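Local coordinates for hypothetical protein PA4535 (Pseudomonas aeruginosa, PDB 1Y0K) that is of unknown function but belongs to a family of putative endonucleases of the PDDEXK clan, which makes a nuclease-like role possible though unproven, at residues Asp5-Leu10 and Pro106-Ala111; Thr11-Gln16 and Phe203-Gly208; Cys34-Glu39 and Val43-Glu48; Glu55-Val60 and Ser130-Asp135; Ser171-Gly176 and Glu191-Asn196. All coordinates share one frame; numbering follows the deposited sequence.

Contact 1: residues Asp5-Leu10 and Pro106-Ala111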
# COMPACT_ATOMS: atom_id res chain seq x y z
N ASP A 5 -13.01 -19.34 12.70
CA ASP A 5 -11.63 -19.47 13.13
C ASP A 5 -10.66 -18.91 12.08
O ASP A 5 -9.62 -18.38 12.44
CB ASP A 5 -11.28 -20.91 13.52
CG ASP A 5 -11.78 -21.29 14.92
OD1 ASP A 5 -12.06 -20.39 15.75
OD2 ASP A 5 -11.90 -22.52 15.19
N TYR A 6 -11.03 -19.00 10.81
CA TYR A 6 -10.18 -18.40 9.75
C TYR A 6 -10.15 -16.87 9.85
O TYR A 6 -9.09 -16.25 9.78
CB TYR A 6 -10.59 -18.84 8.34
CG TYR A 6 -9.61 -18.38 7.28
CD1 TYR A 6 -8.27 -18.77 7.32
CD2 TYR A 6 -10.02 -17.54 6.24
CE1 TYR A 6 -7.36 -18.34 6.35
CE2 TYR A 6 -9.12 -17.11 5.26
CZ TYR A 6 -7.79 -17.51 5.32
OH TYR A 6 -6.88 -17.09 4.37
N LEU A 7 -11.32 -16.28 10.06
CA LEU A 7 -11.42 -14.84 10.24
C LEU A 7 -10.68 -14.40 11.51
O LEU A 7 -10.05 -13.34 11.53
CB LEU A 7 -12.90 -14.41 10.29
CG LEU A 7 -13.69 -14.42 8.98
CD1 LEU A 7 -15.17 -14.21 9.25
CD2 LEU A 7 -13.16 -13.36 8.01
N ARG A 8 -10.75 -15.23 12.56
CA ARG A 8 -9.96 -14.99 13.78
C ARG A 8 -8.46 -14.99 13.50
O ARG A 8 -7.74 -14.14 14.01
CB ARG A 8 -10.27 -16.03 14.85
CG ARG A 8 -11.53 -15.73 15.64
CD ARG A 8 -11.80 -16.79 16.69
NE ARG A 8 -13.11 -16.56 17.27
CZ ARG A 8 -14.18 -17.32 17.07
NH1 ARG A 8 -14.11 -18.43 16.33
NH2 ARG A 8 -15.34 -16.97 17.63
N LEU A 9 -8.00 -15.95 12.70
CA LEU A 9 -6.61 -16.01 12.29
C LEU A 9 -6.23 -14.69 11.60
O LEU A 9 -5.21 -14.09 11.91
CB LEU A 9 -6.39 -17.19 11.32
CG LEU A 9 -4.97 -17.62 10.94
CD1 LEU A 9 -5.02 -18.92 10.12
CD2 LEU A 9 -4.23 -16.55 10.16
N LEU A 10 -7.05 -14.26 10.65
CA LEU A 10 -6.75 -13.02 9.93
C LEU A 10 -6.77 -11.78 10.84
O LEU A 10 -5.99 -10.86 10.65
CB LEU A 10 -7.69 -12.85 8.73
CG LEU A 10 -7.63 -13.95 7.67
CD1 LEU A 10 -8.66 -13.67 6.59
CD2 LEU A 10 -6.22 -14.05 7.05
N PRO A 106 -14.65 -9.58 12.26
CA PRO A 106 -14.44 -8.86 11.00
C PRO A 106 -15.48 -9.09 9.91
O PRO A 106 -16.09 -10.17 9.82
CB PRO A 106 -13.06 -9.36 10.55
CG PRO A 106 -12.95 -10.71 11.12
CD PRO A 106 -13.68 -10.68 12.43
N GLN A 107 -15.67 -8.06 9.09
CA GLN A 107 -16.61 -8.04 7.99
C GLN A 107 -15.85 -8.05 6.67
O GLN A 107 -14.78 -7.48 6.58
CB GLN A 107 -17.42 -6.75 8.11
CG GLN A 107 -18.29 -6.39 6.93
CD GLN A 107 -18.96 -5.04 7.13
OE1 GLN A 107 -18.58 -4.26 8.01
NE2 GLN A 107 -19.95 -4.76 6.31
N ARG A 108 -16.39 -8.70 5.65
CA ARG A 108 -15.75 -8.64 4.32
C ARG A 108 -16.18 -7.37 3.59
O ARG A 108 -17.36 -7.05 3.47
CB ARG A 108 -15.99 -9.92 3.50
CG ARG A 108 -15.61 -11.20 4.27
CD ARG A 108 -14.98 -12.32 3.44
NE ARG A 108 -13.60 -12.05 3.05
CZ ARG A 108 -12.53 -12.78 3.36
NH1 ARG A 108 -12.61 -13.88 4.11
NH2 ARG A 108 -11.33 -12.41 2.91
N ILE A 109 -15.19 -6.63 3.10
CA ILE A 109 -15.41 -5.34 2.47
C ILE A 109 -15.10 -5.44 0.98
O ILE A 109 -14.05 -5.96 0.61
CB ILE A 109 -14.54 -4.24 3.20
CG1 ILE A 109 -14.79 -2.85 2.65
CG2 ILE A 109 -13.06 -4.59 3.18
CD1 ILE A 109 -14.07 -1.75 3.45
N ALA A 110 -16.01 -4.96 0.13
CA ALA A 110 -15.80 -4.96 -1.32
C ALA A 110 -14.55 -4.18 -1.69
O ALA A 110 -14.15 -3.24 -0.99
CB ALA A 110 -17.02 -4.40 -2.05
N ALA A 111 -13.92 -4.57 -2.79
CA ALA A 111 -12.70 -3.92 -3.25
C ALA A 111 -12.89 -2.42 -3.43
O ALA A 111 -12.00 -1.64 -3.13
CB ALA A 111 -12.20 -4.56 -4.54
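With CG set opposite its own carbonyl carbon (chi1 -73°), Leu7 leans from the helix towards residues 106-111, CD1 near the Pro106 carbonyl and CD2 between the proline ring and Arg108. CB rests on the ring of Pro106, whose CG lies 3.8 Å from Leu7 CB and 3.9 Å from Leu7 O. The proline thus presses its CG corner against both the root of the side chain and the adjoining backbone. Arg108 starts off to one side and is bent at chi2 and chi3 (chi3 74°), a double bend that curls its guanidinium back until NH1 stands 4.0 Å from Leu7 CD2. The approach to the leucine is purely van der Waals; the polar end is occupied otherwise, NH2 donating to the carbonyl of Pro152. No hydrogen bond links the two segments, and a single leucine carries most of a modest surface contact. On the far side of the helix Arg8 NH1 forms a salt bridge with Asp5 OD1 at 2.9 Å, reaching it from above the carboxylate plane. Helix 3-23 is in this way laid against the beginning of strand 107-110, which pairs in parallel with strand 150-153; Val151 of that strand also touches both Leu7 and Arg108.

Contact 2: residues Thr11-Gln16 and Phe203-Gly208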
# COMPACT_ATOMS: atom_id res chain seq x y z
N THR A 11 -7.65 -11.79 11.85
CA THR A 11 -7.67 -10.73 12.86
C THR A 11 -6.40 -10.71 13.72
O THR A 11 -5.84 -9.64 13.98
CB THR A 11 -8.95 -10.80 13.74
OG1 THR A 11 -10.10 -10.89 12.89
CG2 THR A 11 -9.09 -9.56 14.61
N ARG A 12 -5.94 -11.88 14.17
CA ARG A 12 -4.69 -11.95 14.95
C ARG A 12 -3.49 -11.49 14.12
O ARG A 12 -2.61 -10.79 14.61
CB ARG A 12 -4.46 -13.36 15.50
CG ARG A 12 -5.49 -13.78 16.56
CD ARG A 12 -5.02 -15.02 17.35
NE ARG A 12 -4.56 -16.07 16.46
CZ ARG A 12 -5.35 -16.96 15.86
NH1 ARG A 12 -6.66 -16.95 16.07
NH2 ARG A 12 -4.81 -17.86 15.05
N GLN A 13 -3.48 -11.88 12.85
CA GLN A 13 -2.50 -11.41 11.88
C GLN A 13 -2.48 -9.87 11.79
O GLN A 13 -1.41 -9.24 11.83
CB GLN A 13 -2.79 -12.03 10.52
CG GLN A 13 -1.87 -11.60 9.38
CD GLN A 13 -2.01 -12.51 8.19
OE1 GLN A 13 -1.23 -13.46 8.02
NE2 GLN A 13 -3.02 -12.26 7.36
N ALA A 14 -3.67 -9.28 11.66
CA ALA A 14 -3.79 -7.82 11.61
C ALA A 14 -3.25 -7.19 12.89
O ALA A 14 -2.52 -6.19 12.84
CB ALA A 14 -5.25 -7.41 11.37
N GLU A 15 -3.60 -7.78 14.03
CA GLU A 15 -3.11 -7.32 15.32
C GLU A 15 -1.58 -7.33 15.39
O GLU A 15 -0.98 -6.36 15.87
CB GLU A 15 -3.69 -8.16 16.46
CG GLU A 15 -5.15 -7.91 16.75
CD GLU A 15 -5.71 -8.85 17.82
OE1 GLU A 15 -5.25 -10.01 17.94
OE2 GLU A 15 -6.64 -8.42 18.54
N GLN A 16 -0.97 -8.40 14.89
CA GLN A 16 0.49 -8.55 14.87
C GLN A 16 1.17 -7.46 14.07
O GLN A 16 2.19 -6.92 14.50
CB GLN A 16 0.90 -9.90 14.28
CG GLN A 16 0.88 -11.05 15.26
CD GLN A 16 0.95 -12.40 14.58
OE1 GLN A 16 0.28 -13.35 15.00
NE2 GLN A 16 1.75 -12.50 13.52
N PHE A 203 -2.02 -13.28 -0.39
CA PHE A 203 -1.15 -14.02 0.49
C PHE A 203 -1.92 -15.06 1.27
O PHE A 203 -2.94 -14.77 1.87
CB PHE A 203 -0.47 -13.10 1.47
CG PHE A 203 0.42 -12.10 0.83
CD1 PHE A 203 0.27 -10.76 1.10
CD2 PHE A 203 1.40 -12.49 -0.02
CE1 PHE A 203 1.08 -9.84 0.53
CE2 PHE A 203 2.21 -11.56 -0.60
CZ PHE A 203 2.05 -10.24 -0.32
N ASP A 204 -1.38 -16.27 1.29
CA ASP A 204 -1.68 -17.20 2.37
C ASP A 204 -1.40 -16.61 3.74
O ASP A 204 -0.53 -15.78 3.90
CB ASP A 204 -0.91 -18.50 2.20
CG ASP A 204 -1.26 -19.23 0.94
OD1 ASP A 204 -2.08 -18.72 0.18
OD2 ASP A 204 -0.75 -20.33 0.65
N ALA A 205 -2.15 -17.06 4.74
CA ALA A 205 -1.90 -16.61 6.09
C ALA A 205 -0.42 -16.75 6.44
O ALA A 205 0.18 -17.79 6.21
CB ALA A 205 -2.75 -17.37 7.06
N GLY A 206 0.15 -15.68 6.98
CA GLY A 206 1.55 -15.69 7.43
C GLY A 206 2.59 -15.30 6.39
O GLY A 206 3.75 -15.04 6.73
N VAL A 207 2.18 -15.23 5.12
CA VAL A 207 3.14 -15.00 4.03
C VAL A 207 3.38 -13.51 3.78
O VAL A 207 4.49 -13.10 3.40
CB VAL A 207 2.70 -15.72 2.73
CG1 VAL A 207 3.72 -15.53 1.63
CG2 VAL A 207 2.49 -17.20 3.01
N GLY A 208 2.34 -12.71 4.00
CA GLY A 208 2.38 -11.28 3.72
C GLY A 208 3.35 -10.51 4.60
O GLY A 208 4.07 -9.63 4.13
O HOH W 1 -3.52 -13.54 4.63
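A side-chain-to-backbone hydrogen bond joins Gln13, near the middle of helix 3-23, to the loop that follows strand 201-202 near the C terminus. Gln13 OE1 accepts from Gly206 N at 2.8 Å, with an N-H...O angle of 157°; the donor lies nearly in line with the amide C=O. The side chain can reach this far because CG stands opposite the backbone N (chi1 178°) and the rest runs out extended, carrying the amide out to the loop. Its other end is used as well: NE2 donates to a water, 3.1 Å away, which in turn donates to Phe203 O. One amide therefore holds the loop at two places, directly and through solvent. Pro177 also packs on Gln13. Just after the water-held Phe203, residues Asp204-Val207 form a type II beta turn, closed by Val207 N bonding to Asp204 O; glycine takes its third position with the positive phi usual there, and it is this glycine's N-H that Gln13 accepts.

Contact 3: residues Cys34-Glu39 and Val43-Glu48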
# COMPACT_ATOMS: atom_id res chain seq x y z
N CYS A 34 7.84 -0.92 2.04
CA CYS A 34 8.40 -1.09 0.70
C CYS A 34 8.93 -2.51 0.51
O CYS A 34 8.68 -3.13 -0.52
CB CYS A 34 9.50 -0.05 0.45
SG CYS A 34 8.85 1.65 0.40
N GLN A 35 9.66 -3.03 1.49
CA GLN A 35 10.18 -4.41 1.36
C GLN A 35 9.06 -5.43 1.22
O GLN A 35 9.13 -6.31 0.37
CB GLN A 35 11.07 -4.77 2.54
CG GLN A 35 12.45 -4.15 2.48
CD GLN A 35 13.35 -4.70 3.56
OE1 GLN A 35 13.52 -5.91 3.70
NE2 GLN A 35 13.91 -3.82 4.35
N ARG A 36 8.01 -5.30 2.05
CA ARG A 36 6.87 -6.24 1.99
C ARG A 36 6.20 -6.19 0.61
O ARG A 36 5.82 -7.22 0.05
CB ARG A 36 5.84 -5.92 3.09
CG ARG A 36 6.34 -6.06 4.56
CD ARG A 36 6.91 -7.47 4.93
NE ARG A 36 8.24 -7.80 4.41
CZ ARG A 36 9.40 -7.25 4.80
NH1 ARG A 36 10.55 -7.65 4.26
NH2 ARG A 36 9.43 -6.29 5.71
N PHE A 37 6.07 -4.98 0.07
CA PHE A 37 5.47 -4.78 -1.26
C PHE A 37 6.32 -5.42 -2.35
O PHE A 37 5.80 -6.14 -3.21
CB PHE A 37 5.30 -3.27 -1.48
CG PHE A 37 4.77 -2.89 -2.83
CD1 PHE A 37 3.51 -3.31 -3.26
CD2 PHE A 37 5.50 -2.03 -3.66
CE1 PHE A 37 3.01 -2.93 -4.49
CE2 PHE A 37 5.01 -1.64 -4.90
CZ PHE A 37 3.74 -2.09 -5.32
N LEU A 38 7.63 -5.18 -2.32
CA LEU A 38 8.53 -5.76 -3.33
C LEU A 38 8.53 -7.29 -3.24
O LEU A 38 8.55 -7.97 -4.26
CB LEU A 38 9.95 -5.19 -3.18
CG LEU A 38 10.10 -3.68 -3.46
CD1 LEU A 38 11.51 -3.23 -3.10
CD2 LEU A 38 9.76 -3.33 -4.90
N GLU A 39 8.51 -7.81 -2.01
CA GLU A 39 8.39 -9.26 -1.79
C GLU A 39 7.09 -9.82 -2.37
O GLU A 39 7.10 -10.88 -2.98
CB GLU A 39 8.54 -9.60 -0.31
CG GLU A 39 9.95 -9.38 0.17
CD GLU A 39 10.08 -9.50 1.66
OE1 GLU A 39 9.06 -9.76 2.33
OE2 GLU A 39 11.21 -9.32 2.17
N VAL A 43 10.00 -8.86 -6.62
CA VAL A 43 10.97 -7.95 -7.20
C VAL A 43 12.22 -8.03 -6.33
O VAL A 43 12.17 -7.70 -5.14
CB VAL A 43 10.42 -6.49 -7.24
CG1 VAL A 43 11.51 -5.50 -7.65
CG2 VAL A 43 9.21 -6.39 -8.18
N PRO A 44 13.34 -8.49 -6.92
CA PRO A 44 14.59 -8.62 -6.15
C PRO A 44 15.14 -7.29 -5.64
O PRO A 44 15.02 -6.26 -6.30
CB PRO A 44 15.57 -9.24 -7.16
CG PRO A 44 14.96 -9.01 -8.50
CD PRO A 44 13.49 -8.92 -8.32
N TYR A 45 15.75 -7.33 -4.46
CA TYR A 45 16.38 -6.14 -3.91
C TYR A 45 17.54 -6.52 -3.00
O TYR A 45 17.59 -7.63 -2.46
CB TYR A 45 15.35 -5.29 -3.13
CG TYR A 45 14.73 -5.96 -1.92
CD1 TYR A 45 15.34 -5.88 -0.67
CD2 TYR A 45 13.51 -6.65 -2.02
CE1 TYR A 45 14.77 -6.47 0.44
CE2 TYR A 45 12.93 -7.25 -0.90
CZ TYR A 45 13.57 -7.16 0.32
OH TYR A 45 13.02 -7.73 1.44
N ARG A 46 18.47 -5.59 -2.84
CA ARG A 46 19.49 -5.69 -1.81
C ARG A 46 19.21 -4.56 -0.83
O ARG A 46 18.57 -3.57 -1.20
CB ARG A 46 20.89 -5.58 -2.42
CG ARG A 46 21.20 -6.62 -3.49
CD ARG A 46 22.67 -6.58 -3.89
NE ARG A 46 23.55 -6.77 -2.73
CZ ARG A 46 23.95 -7.95 -2.27
NH1 ARG A 46 23.58 -9.07 -2.87
NH2 ARG A 46 24.74 -8.00 -1.20
N GLN A 47 19.68 -4.70 0.40
CA GLN A 47 19.38 -3.72 1.44
C GLN A 47 19.85 -2.31 1.06
O GLN A 47 19.18 -1.33 1.38
CB GLN A 47 20.00 -4.13 2.78
CG GLN A 47 19.27 -3.58 3.98
CD GLN A 47 17.85 -4.10 4.08
OE1 GLN A 47 17.59 -5.30 3.90
NE2 GLN A 47 16.91 -3.21 4.35
N GLU A 48 20.99 -2.24 0.39
CA GLU A 48 21.59 -0.98 -0.07
C GLU A 48 20.75 -0.24 -1.12
O GLU A 48 20.97 0.94 -1.38
CB GLU A 48 22.99 -1.24 -0.63
CG GLU A 48 23.06 -2.40 -1.62
CD GLU A 48 23.46 -3.75 -0.97
OE1 GLU A 48 23.06 -4.04 0.19
OE2 GLU A 48 24.17 -4.52 -1.65
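Polar contacts converge on the hydroxyl of Tyr45, which donates to Glu39 OE2 at 2.5 Å. It arrives on the anti side of the carboxylate, 27° out of its plane, and the ring and carboxylate planes are only 20° apart. The same oxygen accepts from Arg36 NH1 at 2.8 Å, on the same face, while Arg36 NE holds Glu39 OE1 at 3.0 Å. This side-on, two-nitrogen grip meets the carboxylate from above its plane; it should restrict the group's rotation and would be expected to favour its charged form. The Gln35 side chain crosses the phenol end of Tyr45 at about a right angle. The backbone adds one further bond, nearly straight, from Val43 N to Leu38 O at 2.9 Å. After helix 26-40 the chain doubles back along its last turns, then passes through a 3-10 turn into strand 50-51, at the edge of the mixed sheet. Apolar contacts fill the angle between the two arms: Leu38 CD2 meets Val43 CG1 at 3.9 Å, and Leu38 CB and CD1 lie against Tyr45 CD2. Tyr45 carries its CG between the backbone N and carbonyl carbon (chi1 63°), which swings the ring back over the helix; Phe50 meets it edge-to-face.

Contact 4: residues Glu55-Val60 and Ser130-Asp135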
# COMPACT_ATOMS: atom_id res chain seq x y z
N GLU A 55 14.58 15.76 0.39
CA GLU A 55 13.34 16.39 0.82
C GLU A 55 12.22 15.38 0.71
O GLU A 55 12.16 14.63 -0.26
CB GLU A 55 12.98 17.58 -0.06
CG GLU A 55 14.01 18.68 -0.09
CD GLU A 55 14.01 19.55 1.16
OE1 GLU A 55 12.92 19.88 1.68
OE2 GLU A 55 15.12 19.92 1.61
N GLN A 56 11.35 15.36 1.71
CA GLN A 56 10.09 14.64 1.61
C GLN A 56 9.04 15.57 1.01
O GLN A 56 9.01 16.78 1.33
CB GLN A 56 9.64 14.12 2.98
CG GLN A 56 10.51 13.03 3.58
CD GLN A 56 10.35 12.90 5.09
OE1 GLN A 56 9.24 12.81 5.61
NE2 GLN A 56 11.47 12.88 5.80
N PRO A 57 8.18 15.05 0.12
CA PRO A 57 8.08 13.67 -0.35
C PRO A 57 9.14 13.39 -1.43
O PRO A 57 9.68 14.34 -2.01
CB PRO A 57 6.68 13.62 -0.96
CG PRO A 57 6.45 15.02 -1.46
CD PRO A 57 7.18 15.93 -0.51
N PRO A 58 9.41 12.11 -1.73
CA PRO A 58 8.79 10.92 -1.13
C PRO A 58 9.48 10.48 0.16
O PRO A 58 10.19 11.27 0.79
CB PRO A 58 8.98 9.87 -2.23
CG PRO A 58 10.32 10.24 -2.84
CD PRO A 58 10.40 11.75 -2.76
N ASP A 59 9.28 9.21 0.55
CA ASP A 59 9.87 8.66 1.78
C ASP A 59 11.04 7.73 1.51
O ASP A 59 12.06 7.79 2.21
CB ASP A 59 8.82 7.91 2.60
CG ASP A 59 7.68 8.80 3.05
OD1 ASP A 59 7.94 9.86 3.66
OD2 ASP A 59 6.51 8.44 2.79
N VAL A 60 10.87 6.86 0.52
CA VAL A 60 11.84 5.82 0.24
C VAL A 60 12.11 5.75 -1.25
O VAL A 60 11.19 5.57 -2.06
CB VAL A 60 11.34 4.43 0.74
CG1 VAL A 60 12.31 3.32 0.35
CG2 VAL A 60 11.11 4.45 2.26
N SER A 130 -0.12 20.29 -3.51
CA SER A 130 -0.53 21.35 -4.43
C SER A 130 -0.18 22.72 -3.88
O SER A 130 0.33 23.59 -4.61
CB SER A 130 -2.03 21.26 -4.74
OG SER A 130 -2.29 20.17 -5.61
N GLU A 131 -0.43 22.91 -2.58
CA GLU A 131 -0.12 24.18 -1.91
C GLU A 131 1.37 24.49 -1.89
O GLU A 131 1.76 25.67 -1.91
CB GLU A 131 -0.69 24.20 -0.50
CG GLU A 131 -2.21 24.40 -0.46
CD GLU A 131 -2.65 25.71 -1.12
OE1 GLU A 131 -2.11 26.79 -0.77
OE2 GLU A 131 -3.53 25.67 -2.00
N ARG A 132 2.20 23.45 -1.86
CA ARG A 132 3.66 23.62 -1.82
C ARG A 132 4.31 23.63 -3.21
O ARG A 132 5.51 23.89 -3.33
CB ARG A 132 4.29 22.54 -0.94
CG ARG A 132 4.02 22.70 0.55
CD ARG A 132 4.28 21.41 1.31
NE ARG A 132 5.67 20.97 1.19
CZ ARG A 132 6.13 19.79 1.60
NH1 ARG A 132 5.31 18.90 2.16
NH2 ARG A 132 7.41 19.48 1.44
N GLY A 133 3.53 23.34 -4.24
CA GLY A 133 4.07 23.30 -5.60
C GLY A 133 4.89 22.05 -5.86
O GLY A 133 5.83 22.06 -6.66
N ILE A 134 4.55 20.97 -5.16
CA ILE A 134 5.20 19.67 -5.35
C ILE A 134 4.65 18.97 -6.60
O ILE A 134 3.44 19.04 -6.86
CB ILE A 134 5.05 18.78 -4.08
CG1 ILE A 134 6.05 19.24 -3.02
CG2 ILE A 134 5.27 17.27 -4.41
CD1 ILE A 134 5.61 19.03 -1.62
N ASP A 135 5.53 18.30 -7.35
CA ASP A 135 5.12 17.58 -8.56
C ASP A 135 4.57 16.20 -8.16
O ASP A 135 5.35 15.26 -7.95
CB ASP A 135 6.28 17.43 -9.56
CG ASP A 135 5.83 16.85 -10.91
OD1 ASP A 135 4.67 16.40 -11.05
OD2 ASP A 135 6.66 16.83 -11.86
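The carbonyl oxygen of Gln56 accepts from Arg132 NH2 at 3.1 Å, the polar bond that joins the loop before strand 60-62 to the end of helix 119-132. The donor lies in the carbonyl plane, the N-H...O angle is 148°, and the oxygen sits near the guanidinium edge, 15° out of its plane. Beside this bond Pro57 and Ile134 reach towards each other tip to tip: Pro57 CD lies 3.6 Å from Ile134 CD1, and CG meets Ile134 CG2 at 3.9 Å. The same CD1 methyl stands over the centre of the Arg132 guanidinium, 3.3 Å above its plane, a floor under the arginine. Gly133 closes the helix in a Schellman motif, turning both residues to the loop. Tyr129 and Leu139 pack round Pro57; the peptide bonds before Pro57 and Pro58 are both cis. The chemistry thus sets a charged donor on a neutral carbonyl over an apolar base; the Glu55 carboxylate, not in contact, may add a weak long-range attraction.

Contact 5: residues Ser171-Gly176 and Glu191-Asn196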
# COMPACT_ATOMS: atom_id res chain seq x y z
N SER A 171 1.94 6.79 -9.71
CA SER A 171 1.42 5.45 -9.48
C SER A 171 0.82 5.37 -8.08
O SER A 171 1.08 6.23 -7.23
CB SER A 171 2.53 4.40 -9.66
OG SER A 171 3.46 4.42 -8.57
N LEU A 172 -0.00 4.35 -7.87
CA LEU A 172 -0.60 4.12 -6.56
C LEU A 172 -0.71 2.62 -6.41
O LEU A 172 -1.23 1.94 -7.29
CB LEU A 172 -1.99 4.75 -6.47
CG LEU A 172 -2.83 4.45 -5.21
CD1 LEU A 172 -2.14 4.92 -3.92
CD2 LEU A 172 -4.19 5.09 -5.34
N SER A 173 -0.21 2.14 -5.28
CA SER A 173 -0.23 0.72 -4.95
C SER A 173 -0.67 0.54 -3.51
O SER A 173 -0.55 1.46 -2.70
CB SER A 173 1.16 0.11 -5.14
OG SER A 173 1.65 0.32 -6.46
N MSE A 174 -1.20 -0.65 -3.21
CA MSE A 174 -1.57 -1.04 -1.85
C MSE A 174 -0.89 -2.34 -1.46
O MSE A 174 -0.68 -3.23 -2.29
CB MSE A 174 -3.08 -1.27 -1.72
CG MSE A 174 -3.99 -0.10 -2.00
SE MSE A 174 -5.74 -0.68 -1.90
CE MSE A 174 -5.81 -1.88 -3.18
N VAL A 175 -0.55 -2.45 -0.19
CA VAL A 175 -0.07 -3.72 0.36
C VAL A 175 -0.61 -3.86 1.78
O VAL A 175 -0.77 -2.88 2.49
CB VAL A 175 1.49 -3.82 0.33
CG1 VAL A 175 2.15 -2.75 1.22
CG2 VAL A 175 1.96 -5.23 0.74
N GLY A 176 -0.92 -5.09 2.17
CA GLY A 176 -1.30 -5.37 3.55
C GLY A 176 -0.98 -6.81 3.84
O GLY A 176 -0.42 -7.51 3.00
N GLU A 191 9.37 0.02 -14.26
CA GLU A 191 8.80 -1.10 -15.00
C GLU A 191 8.16 -2.16 -14.10
O GLU A 191 7.15 -2.76 -14.48
CB GLU A 191 9.85 -1.71 -15.93
CG GLU A 191 9.34 -2.80 -16.83
CD GLU A 191 10.46 -3.71 -17.28
OE1 GLU A 191 11.37 -3.97 -16.47
OE2 GLU A 191 10.42 -4.18 -18.44
N PHE A 192 8.73 -2.39 -12.91
CA PHE A 192 8.18 -3.39 -11.99
C PHE A 192 6.76 -3.05 -11.53
O PHE A 192 5.96 -3.94 -11.26
CB PHE A 192 9.12 -3.72 -10.81
CG PHE A 192 9.26 -2.62 -9.79
CD1 PHE A 192 8.34 -2.50 -8.73
CD2 PHE A 192 10.33 -1.73 -9.85
CE1 PHE A 192 8.47 -1.49 -7.77
CE2 PHE A 192 10.48 -0.71 -8.88
CZ PHE A 192 9.55 -0.59 -7.85
N LEU A 193 6.43 -1.76 -11.46
CA LEU A 193 5.05 -1.35 -11.19
C LEU A 193 4.14 -1.64 -12.39
O LEU A 193 3.09 -2.26 -12.24
CB LEU A 193 5.00 0.13 -10.80
CG LEU A 193 5.64 0.43 -9.44
CD1 LEU A 193 5.68 1.94 -9.19
CD2 LEU A 193 4.89 -0.29 -8.30
N ARG A 194 4.55 -1.19 -13.57
CA ARG A 194 3.76 -1.36 -14.78
C ARG A 194 3.50 -2.83 -15.11
O ARG A 194 2.40 -3.20 -15.53
CB ARG A 194 4.41 -0.63 -15.95
CG ARG A 194 4.17 0.88 -15.84
CD ARG A 194 4.67 1.66 -17.05
NE ARG A 194 6.13 1.61 -17.13
CZ ARG A 194 6.80 0.85 -18.00
NH1 ARG A 194 6.14 0.09 -18.86
NH2 ARG A 194 8.12 0.86 -18.00
N ALA A 195 4.51 -3.66 -14.85
CA ALA A 195 4.44 -5.11 -15.09
C ALA A 195 3.37 -5.82 -14.26
O ALA A 195 2.92 -6.91 -14.62
CB ALA A 195 5.80 -5.74 -14.83
N ASN A 196 2.96 -5.20 -13.16
CA ASN A 196 2.02 -5.82 -12.23
C ASN A 196 0.60 -5.25 -12.24
O ASN A 196 -0.19 -5.54 -11.37
CB ASN A 196 2.61 -5.83 -10.82
CG ASN A 196 3.71 -6.84 -10.67
OD1 ASN A 196 3.44 -8.02 -10.52
ND2 ASN A 196 4.94 -6.39 -10.77
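Leu193 carries this buried contact, setting one methyl against each of two serines of the strand. Residues 191-196 begin with Glu191, whose carbonyl takes the amide of Ala195 in a short helical turn. Phe192 follows; its ring touches Leu38 and its CB Val43, and its carbonyl receives Asn196 ND2. At Leu193 the side chain turns to the strand, with CG opposite its carbonyl carbon (chi1 -68°) and the branches splayed: CD1 approaches Ser171 OG at 3.4 Å, and CD2 approaches Ser173 OG at 3.8 Å. The oxygens of alternate residues thus lie against the two methyls of one leucine, while Leu172 between them faces the other way. The hydroxyl of Ser171 is not left to the methyl alone, being hydrogen-bonded to Asp140 OD1. Asn196 folds back: ND2 donates to Phe192 O at 2.7 Å, with the acceptor in its amide plane. Phe37 packs on both Ser173 and Leu193 from another direction. Helix 191-194 and helix 26-40, through Phe37, therefore meet over strand 171-175 of the mixed sheet, an alpha/beta core consistent with the PDDEXK clan assignment.

In the fold
From the N terminus, helix 3-23 opens two long loops: contact 1 closes the first at strand 107-110, and contact 2 the second almost at the C terminus, so the two cross. They adjoin on that helix, tying it to the strand and to the C-terminal loop. Contact 3 shuts a short loop just after helix 26-40, within the spans of both. Contact 4, opening at residue 55, crosses contact 1 and ends at the C-terminal end of helix 119-132; contact 5 follows it in series, both inside the span of contact 2. In space contacts 3 and 5 adjoin through Phe37, Leu38 and Phe192, whereas contacts 1 and 4 stand on opposite sides of the chain's centre.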